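Side-chain contacts in uncharacterized protein MJ0690 (Methanocaldococcus jannaschii, PDB 3K32), which is of unknown function but is predicted to be a tRNA methyltransferase subunit, and probably binds a nucleotide phosphate through a PP-loop like that of ATP pyrophosphatases: residues I123-L126 and E127-N131; I173-I176 and L177-G181; L12-G16 and K17-L21; M76-E79 and H80-P83. All blocks are in the same frame, centred on the assembly; numbering follows the deposited sequence.

Contact 1. Residues I123-L126 and E127-N131; sequences IQSL and EMRKN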
# COMPACT_ATOMS: atom_id res chain seq x y z
N ILE B 123 13.52 4.80 1.42
CA ILE B 123 12.47 5.71 0.98
C ILE B 123 12.62 7.10 1.57
O ILE B 123 12.51 8.09 0.86
CB ILE B 123 11.06 5.17 1.26
CG1 ILE B 123 10.74 4.06 0.27
CG2 ILE B 123 10.02 6.30 1.13
CD1 ILE B 123 9.51 3.31 0.58
N GLN B 124 12.88 7.19 2.87
CA GLN B 124 12.93 8.50 3.50
C GLN B 124 14.07 9.30 2.92
O GLN B 124 13.94 10.50 2.70
CB GLN B 124 13.03 8.40 5.02
CG GLN B 124 11.74 7.97 5.70
CD GLN B 124 10.56 8.89 5.39
OE1 GLN B 124 9.41 8.57 5.71
NE2 GLN B 124 10.84 10.04 4.77
N SER B 125 15.17 8.60 2.66
CA SER B 125 16.36 9.20 2.08
C SER B 125 16.06 9.74 0.69
O SER B 125 16.35 10.90 0.39
CB SER B 125 17.50 8.18 2.01
OG SER B 125 18.67 8.73 1.44
N LEU B 126 15.48 8.88 -0.14
CA LEU B 126 15.10 9.24 -1.51
C LEU B 126 14.20 10.47 -1.55
O LEU B 126 14.42 11.38 -2.35
CB LEU B 126 14.41 8.04 -2.17
CG LEU B 126 14.24 8.01 -3.69
CD1 LEU B 126 13.04 8.81 -4.11
CD2 LEU B 126 15.50 8.52 -4.39
N GLU B 127 13.20 10.52 -0.69
CA GLU B 127 12.28 11.65 -0.68
C GLU B 127 12.92 12.95 -0.18
O GLU B 127 12.61 14.04 -0.67
CB GLU B 127 11.06 11.33 0.16
CG GLU B 127 10.24 10.19 -0.35
CD GLU B 127 8.84 10.27 0.20
OE1 GLU B 127 8.66 10.99 1.19
OE2 GLU B 127 7.92 9.63 -0.36
N MSE B 128 13.80 12.84 0.80
CA MSE B 128 14.40 14.03 1.36
C MSE B 128 15.53 14.59 0.49
O MSE B 128 15.70 15.80 0.40
CB MSE B 128 14.91 13.77 2.78
CG MSE B 128 15.73 14.94 3.33
SE MSE B 128 16.42 14.59 5.10
CE MSE B 128 14.72 14.19 5.99
N ARG B 129 16.28 13.70 -0.15
CA ARG B 129 17.42 14.10 -0.96
C ARG B 129 16.95 14.70 -2.27
O ARG B 129 17.58 15.61 -2.82
CB ARG B 129 18.34 12.92 -1.24
CG ARG B 129 19.21 12.50 -0.06
CD ARG B 129 20.18 11.38 -0.45
NE ARG B 129 19.48 10.17 -0.87
CZ ARG B 129 19.41 9.74 -2.12
NH1 ARG B 129 20.01 10.41 -3.10
NH2 ARG B 129 18.74 8.64 -2.42
N LYS B 130 15.84 14.19 -2.78
CA LYS B 130 15.39 14.59 -4.11
C LYS B 130 14.19 15.51 -4.01
O LYS B 130 13.71 16.01 -5.02
CB LYS B 130 15.04 13.35 -4.93
CG LYS B 130 16.16 12.35 -5.02
CD LYS B 130 17.23 12.79 -5.99
CE LYS B 130 18.20 11.64 -6.30
NZ LYS B 130 19.30 12.05 -7.22
N ASN B 131 13.73 15.74 -2.79
CA ASN B 131 12.53 16.53 -2.57
C ASN B 131 11.38 16.01 -3.40
O ASN B 131 10.81 16.73 -4.20
CB ASN B 131 12.75 17.99 -2.91
CG ASN B 131 11.54 18.81 -2.60
OD1 ASN B 131 10.76 18.46 -1.74
ND2 ASN B 131 11.36 19.90 -3.32

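Contact 2. Residues I173-I176 and L177-G181; sequences IRHI and LKERG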
# COMPACT_ATOMS: atom_id res chain seq x y z
N ILE B 173 17.68 -7.62 -19.65
CA ILE B 173 18.76 -8.27 -18.93
C ILE B 173 18.99 -9.64 -19.54
O ILE B 173 20.12 -10.01 -19.86
CB ILE B 173 18.43 -8.40 -17.45
CG1 ILE B 173 18.15 -7.01 -16.86
CG2 ILE B 173 19.56 -9.12 -16.71
CD1 ILE B 173 17.97 -7.00 -15.36
N ARG B 174 17.90 -10.37 -19.71
CA ARG B 174 17.92 -11.69 -20.31
C ARG B 174 18.72 -11.64 -21.61
O ARG B 174 19.57 -12.49 -21.88
CB ARG B 174 16.49 -12.15 -20.58
CG ARG B 174 16.22 -13.62 -20.30
CD ARG B 174 14.73 -13.87 -20.11
NE ARG B 174 14.20 -14.81 -21.10
CZ ARG B 174 13.03 -15.44 -20.99
NH1 ARG B 174 12.27 -15.26 -19.92
NH2 ARG B 174 12.63 -16.27 -21.95
N HIS B 175 18.45 -10.62 -22.42
CA HIS B 175 19.07 -10.51 -23.72
C HIS B 175 20.59 -10.40 -23.64
O HIS B 175 21.31 -11.08 -24.38
CB HIS B 175 18.51 -9.33 -24.48
CG HIS B 175 18.72 -9.42 -25.96
ND1 HIS B 175 19.76 -8.80 -26.61
CD2 HIS B 175 18.02 -10.09 -26.91
CE1 HIS B 175 19.70 -9.07 -27.90
NE2 HIS B 175 18.65 -9.85 -28.11
N ILE B 176 21.07 -9.53 -22.77
CA ILE B 176 22.51 -9.37 -22.60
C ILE B 176 23.12 -10.71 -22.23
O ILE B 176 24.18 -11.08 -22.73
CB ILE B 176 22.85 -8.29 -21.54
CG1 ILE B 176 22.31 -6.93 -21.97
CG2 ILE B 176 24.36 -8.20 -21.33
CD1 ILE B 176 22.60 -5.82 -21.00
N LEU B 177 22.42 -11.46 -21.38
CA LEU B 177 22.94 -12.75 -20.92
C LEU B 177 23.11 -13.72 -22.08
O LEU B 177 24.12 -14.41 -22.18
CB LEU B 177 22.03 -13.34 -19.84
CG LEU B 177 22.00 -12.54 -18.55
CD1 LEU B 177 20.91 -13.03 -17.60
CD2 LEU B 177 23.35 -12.57 -17.88
N LYS B 178 22.13 -13.75 -22.97
CA LYS B 178 22.24 -14.53 -24.18
C LYS B 178 23.49 -14.12 -24.96
O LYS B 178 24.40 -14.92 -25.14
CB LYS B 178 20.98 -14.42 -25.04
CG LYS B 178 19.85 -15.31 -24.55
CD LYS B 178 18.72 -15.42 -25.59
CE LYS B 178 17.54 -14.52 -25.24
NZ LYS B 178 16.68 -15.10 -24.16
N GLU B 179 23.54 -12.86 -25.41
CA GLU B 179 24.68 -12.38 -26.17
C GLU B 179 25.96 -12.88 -25.53
O GLU B 179 26.94 -13.19 -26.22
CB GLU B 179 24.73 -10.85 -26.18
CG GLU B 179 23.75 -10.18 -27.11
CD GLU B 179 23.77 -8.67 -26.96
OE1 GLU B 179 24.65 -8.15 -26.24
OE2 GLU B 179 22.90 -8.00 -27.55
N ARG B 180 25.94 -12.95 -24.20
CA ARG B 180 27.16 -13.16 -23.44
C ARG B 180 27.64 -14.59 -23.52
O ARG B 180 28.79 -14.89 -23.19
CB ARG B 180 26.97 -12.72 -21.99
CG ARG B 180 27.24 -11.23 -21.78
CD ARG B 180 27.03 -10.85 -20.34
NE ARG B 180 27.37 -9.46 -20.07
CZ ARG B 180 27.62 -8.98 -18.85
NH1 ARG B 180 27.57 -9.81 -17.81
NH2 ARG B 180 27.93 -7.70 -18.67
N GLY B 181 26.76 -15.47 -23.98
CA GLY B 181 27.08 -16.88 -24.03
C GLY B 181 26.67 -17.56 -22.75
O GLY B 181 27.20 -18.60 -22.37

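Contact 3. Residues L12-G16 and K17-L21; sequences LFSGG and KDSSL. With GOL (glycerol), chain G.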
# COMPACT_ATOMS: atom_id res chain seq x y z
N LEU B 12 6.22 4.16 -13.11
CA LEU B 12 6.95 3.07 -13.73
C LEU B 12 5.94 1.99 -14.04
O LEU B 12 5.13 1.62 -13.20
CB LEU B 12 8.04 2.56 -12.81
CG LEU B 12 9.25 3.49 -12.78
CD1 LEU B 12 10.03 3.36 -11.49
CD2 LEU B 12 10.13 3.20 -14.00
N PHE B 13 5.98 1.49 -15.26
CA PHE B 13 4.89 0.66 -15.74
C PHE B 13 5.42 -0.44 -16.65
O PHE B 13 6.18 -0.16 -17.60
CB PHE B 13 3.89 1.57 -16.46
CG PHE B 13 2.66 0.87 -16.96
CD1 PHE B 13 1.63 0.52 -16.10
CD2 PHE B 13 2.51 0.61 -18.32
CE1 PHE B 13 0.50 -0.11 -16.57
CE2 PHE B 13 1.36 -0.01 -18.80
CZ PHE B 13 0.36 -0.38 -17.92
N SER B 14 5.04 -1.68 -16.36
CA SER B 14 5.55 -2.84 -17.09
C SER B 14 4.47 -3.45 -17.97
O SER B 14 4.77 -4.21 -18.89
CB SER B 14 6.00 -3.93 -16.12
OG SER B 14 4.86 -4.59 -15.58
N GLY B 15 3.22 -3.13 -17.68
CA GLY B 15 2.11 -3.66 -18.44
C GLY B 15 1.46 -4.88 -17.82
O GLY B 15 0.42 -5.33 -18.29
N GLY B 16 2.06 -5.44 -16.76
CA GLY B 16 1.41 -6.55 -16.05
C GLY B 16 0.14 -6.10 -15.31
O GLY B 16 -0.09 -4.90 -15.11
N LYS B 17 -0.68 -7.05 -14.89
CA LYS B 17 -1.96 -6.71 -14.26
C LYS B 17 -1.78 -5.93 -12.95
O LYS B 17 -2.56 -5.04 -12.64
CB LYS B 17 -2.84 -7.95 -14.06
CG LYS B 17 -2.22 -9.05 -13.21
CD LYS B 17 -3.03 -10.33 -13.34
CE LYS B 17 -2.61 -11.38 -12.29
NZ LYS B 17 -2.81 -10.90 -10.87
N ASP B 18 -0.74 -6.25 -12.20
CA ASP B 18 -0.46 -5.49 -11.00
C ASP B 18 -0.10 -4.04 -11.30
O ASP B 18 -0.77 -3.11 -10.85
CB ASP B 18 0.65 -6.17 -10.19
CG ASP B 18 0.19 -7.48 -9.58
OD1 ASP B 18 -0.94 -7.53 -9.04
OD2 ASP B 18 0.95 -8.47 -9.67
N SER B 19 0.97 -3.85 -12.05
CA SER B 19 1.36 -2.53 -12.51
C SER B 19 0.14 -1.74 -12.99
O SER B 19 0.02 -0.56 -12.73
CB SER B 19 2.38 -2.68 -13.65
OG SER B 19 2.95 -1.43 -13.99
N SER B 20 -0.75 -2.41 -13.70
CA SER B 20 -1.96 -1.79 -14.21
C SER B 20 -2.89 -1.38 -13.07
O SER B 20 -3.46 -0.32 -13.09
CB SER B 20 -2.68 -2.75 -15.16
OG SER B 20 -1.86 -3.09 -16.25
N LEU B 21 -3.01 -2.23 -12.05
CA LEU B 21 -3.75 -1.89 -10.85
C LEU B 21 -3.18 -0.64 -10.20
O LEU B 21 -3.95 0.20 -9.70
CB LEU B 21 -3.76 -3.05 -9.84
CG LEU B 21 -4.66 -4.24 -10.15
CD1 LEU B 21 -4.63 -5.24 -9.00
CD2 LEU B 21 -6.08 -3.78 -10.45
C1 GOL G . 2.42 -8.22 -13.38
O1 GOL G . 1.34 -8.52 -12.52
C2 GOL G . 3.06 -6.93 -12.89
O2 GOL G . 2.22 -5.85 -13.22
C3 GOL G . 4.45 -6.71 -13.47
O3 GOL G . 4.94 -5.48 -12.99

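Contact 4. Residues M76-E79 and H80-P83; sequences MIIE and HKYP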
# COMPACT_ATOMS: atom_id res chain seq x y z
N MSE B 76 25.89 -8.99 -12.17
CA MSE B 76 25.36 -9.42 -10.87
C MSE B 76 24.56 -10.72 -10.92
O MSE B 76 24.67 -11.56 -10.02
CB MSE B 76 24.52 -8.30 -10.28
CG MSE B 76 25.30 -7.03 -10.07
SE MSE B 76 24.15 -5.58 -9.42
CE MSE B 76 23.59 -6.45 -7.79
N ILE B 77 23.74 -10.89 -11.95
CA ILE B 77 23.05 -12.15 -12.17
C ILE B 77 24.08 -13.28 -12.29
O ILE B 77 23.96 -14.30 -11.63
CB ILE B 77 22.21 -12.12 -13.46
CG1 ILE B 77 21.03 -11.17 -13.29
CG2 ILE B 77 21.68 -13.50 -13.77
CD1 ILE B 77 20.10 -11.58 -12.21
N ILE B 78 25.10 -13.08 -13.11
CA ILE B 78 26.10 -14.12 -13.32
C ILE B 78 26.71 -14.65 -12.03
O ILE B 78 27.24 -15.76 -12.01
CB ILE B 78 27.27 -13.66 -14.23
CG1 ILE B 78 26.78 -13.07 -15.55
CG2 ILE B 78 28.20 -14.83 -14.50
CD1 ILE B 78 26.05 -14.06 -16.41
N GLU B 79 26.66 -13.88 -10.95
CA GLU B 79 27.34 -14.30 -9.74
C GLU B 79 26.40 -14.58 -8.58
O GLU B 79 26.72 -15.36 -7.69
CB GLU B 79 28.41 -13.29 -9.33
CG GLU B 79 27.86 -12.03 -8.71
CD GLU B 79 28.87 -10.90 -8.76
OE1 GLU B 79 28.86 -10.05 -7.84
OE2 GLU B 79 29.67 -10.87 -9.72
N HIS B 80 25.24 -13.93 -8.59
CA HIS B 80 24.23 -14.26 -7.60
C HIS B 80 23.38 -15.42 -8.08
O HIS B 80 22.83 -16.19 -7.29
CB HIS B 80 23.39 -13.05 -7.24
CG HIS B 80 24.03 -12.14 -6.23
ND1 HIS B 80 24.65 -10.96 -6.58
CD2 HIS B 80 24.17 -12.26 -4.89
CE1 HIS B 80 25.13 -10.38 -5.49
NE2 HIS B 80 24.85 -11.16 -4.45
N LYS B 81 23.30 -15.56 -9.40
CA LYS B 81 22.52 -16.60 -10.06
C LYS B 81 21.01 -16.44 -9.88
O LYS B 81 20.25 -16.78 -10.79
CB LYS B 81 22.99 -17.99 -9.66
CG LYS B 81 24.40 -18.29 -10.12
CD LYS B 81 24.53 -18.34 -11.63
CE LYS B 81 25.99 -18.16 -12.02
NZ LYS B 81 26.33 -18.69 -13.37
N TYR B 82 20.56 -15.95 -8.74
CA TYR B 82 19.17 -15.50 -8.67
C TYR B 82 19.15 -14.00 -8.88
O TYR B 82 20.10 -13.30 -8.53
CB TYR B 82 18.46 -15.92 -7.38
CG TYR B 82 18.71 -15.06 -6.17
CD1 TYR B 82 17.73 -14.18 -5.71
CD2 TYR B 82 19.90 -15.15 -5.46
CE1 TYR B 82 17.95 -13.40 -4.59
CE2 TYR B 82 20.13 -14.38 -4.33
CZ TYR B 82 19.15 -13.50 -3.90
OH TYR B 82 19.38 -12.73 -2.78
N PRO B 83 18.06 -13.51 -9.48
CA PRO B 83 17.97 -12.13 -9.96
C PRO B 83 17.73 -11.03 -8.91
O PRO B 83 17.95 -9.86 -9.25
CB PRO B 83 16.82 -12.18 -10.98
CG PRO B 83 16.06 -13.41 -10.67
CD PRO B 83 16.99 -14.37 -10.02

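Contact 1. Residues I123-L126 and E127-N131
S125 and R129 make the side-chain bond of this last stretch of helix 120-130. R129 NE gives its hydrogen to S125 OG at 2.8 Å, with an N-H...O angle of 162°, and the oxygen sits at the edge of the guanidinium, close to its plane. The serine OG lies opposite its own backbone N (chi1 180°) and beside the carbonyl carbon, which turns it towards R129. R129 bends at chi3 (-62°) to bring NE over. Its NH2 goes on to a salt bridge with E96, while also passing L126 CD2 at 3.8 Å. S125 thus holds R129 at two points, since R129 N also bonds S125 O at 2.9 Å. A valine in place of S125 would probably leave R129 NE without its acceptor and the guanidinium freer to swing about E96.

The main chain is paired in the usual i to i+4 way: E127 N reaches I123 O at 3.0 Å, M128 N reaches Q124 O, and K130 N reaches L126 O at a longer 3.2 Å. Beside it, I123 and E127 run along one another, CG2 to CG 4.2 Å. The carboxylate of E127, buried, is satisfied elsewhere: OE2 accepts from Y134 N and makes a salt bridge with R111 of the second subunit. K130 leans CG against L126 CD2 at 3.9 Å and sends NZ to D100. The chemistry implies a helix end whose charged groups each have a mate, with E127 tying it both to the neighbouring strand 133-135 and to the partner subunit.

Contact 2. Residues I173-I176 and L177-G181
I173 begins with a methyl contact one turn on, its CG2 lying 4.2 Å from L177 CD1, while its carbonyl takes the amide hydrogen of L177. R174 meets K178 less comfortably: NE and K178 NZ are 3.9 Å apart, the ammonium standing at the guanidinium edge, and like charges this close probably disfavour each other. K178 bends at both chi3 and chi4 to lie there, and both chains also pack on P184. H175 turns its ring edge to E179, whose OE2 is 3.4 Å from H175 ND1, with ring and carboxylate planes 80° apart. E179 is held more firmly by R67, which forms a salt bridge with OE1. I176 runs alongside R180, its CG2 3.5 Å from R180 NE, and the arginine stretches out straight from CG to NE to salt bridges with D75 and E71 on helix 68-80. An alanine in place of R180 would probably leave those two acids without their mate and uncover I176 CG2. Beyond R180 the helix ends at G181, whose N reaches K178 O at 2.7 Å and whose phi is positive (91°), a backbone that suits glycine: the Schellman motif that closes helix 169-180.

Contact 3. Residues L12-G16 and K17-L21
S14 and S19 face each other across the turn from strand 8-12 into helix 17-28, and hydrogen bonds carry most of the contact. S14 N donates to S19 OG at 3.2 Å, with the hydroxyl opposite S19's own backbone N (chi1 -171°), which carries it back to the loop. S14 OG, in the crowded position between backbone N and carbonyl carbon (chi1 76°), accepts from G16 N to make an ST turn. Where the helix starts, G16 O takes two donors, S20 N at 2.9 Å and S20 OG at 2.8 Å, the hydroxyl coming from above the carbonyl plane.

Packing is lighter. F13 CD1 lies 3.2 Å from S19 OG, S20 CA sits at the ring's edge, and G15 N stands over the centre of one face.

A glycerol, probably from the crystallisation liquor, lies against the loop and the first turn of the helix. D18 N and S19 N donate to its O1 and O2, at 3.1 Å and 2.6 Å; O1 in turn donates to D18 OD2, and O3 pairs with S14 OG at 2.7 Å. A side chain on G16 would run into the glycerol.

The sequence from S14 to S19, SGGKDS, and this ring of amides and hydroxyls at a helix N-terminus match the PP-loop of the ATP pyrophosphatases, where the pyrophosphate of ATP binds, and are consistent with a nucleotide-binding loop here; the glycerol probably marks that place.

Contact 4. Residues M76-E79 and H80-P83
The C-terminal end of helix 68-80 is the element here, with H80 and K81 bonding back to M76 and I77 as the chain leaves the helix. M76 O is the focus. H80 N donates to it at 2.8 Å and E79 N at 3.2 Å, and the imidazole adds a weak third bond, H80 ND1 to M76 O at 3.5 Å. In H80, chi1 (-82°) sets CG beside the backbone N and opposite the carbonyl carbon, and the turn about chi2 brings ND1 to M76 O, which lies near the ring plane. E79 runs alongside, its CG 4.0 Å from H80 ND1, with carboxylate and ring planes 40° apart. One residue on, K81 N reaches I77 O at 2.6 Å, and K81 takes positive phi (67°), so the helix stops there.

The result is a short connection between two helices: 68-80 ends, Y82 and P83 follow, and helix 84-98 starts immediately after. P83 packs against I77, its CB 3.6 Å from I77 CD1 and the two side chains crossing at a slant, though the still closer approach of that methyl to P83 CA makes its exact place doubtful. I77 is buried, packing also on A86, L177 and Y187. K81 bends at chi2, bringing its CD to 3.8 Å from I78 O; beyond that atom its place is doubtful. Y187 lies against K81 as well, and P85 of helix 84-98 touches both M76 and H80.

In the fold
Along the chain the order is contact 3, contact 4, contact 1, contact 2. Contact 3 lies near the middle, its centre about 6 Å from the chain's centre, where strand 8-12, the central strand of the five-stranded parallel sheet, gives way to helix 17-28. The other three sit about 20 Å out. Contact 1 belongs to the crossover helix 120-130, which leads from strand 104-106 to strand 133-135 at one edge of the sheet; its centre is about 34 Å from that of contact 2. Contacts 2 and 4 touch: L177 CD2 meets I78 CD1 at 3.4 Å, joining helix 169-180 to helix 68-80. Thus the probable nucleotide loop is central, with helix ends around the periphery and one of them at the subunit interface.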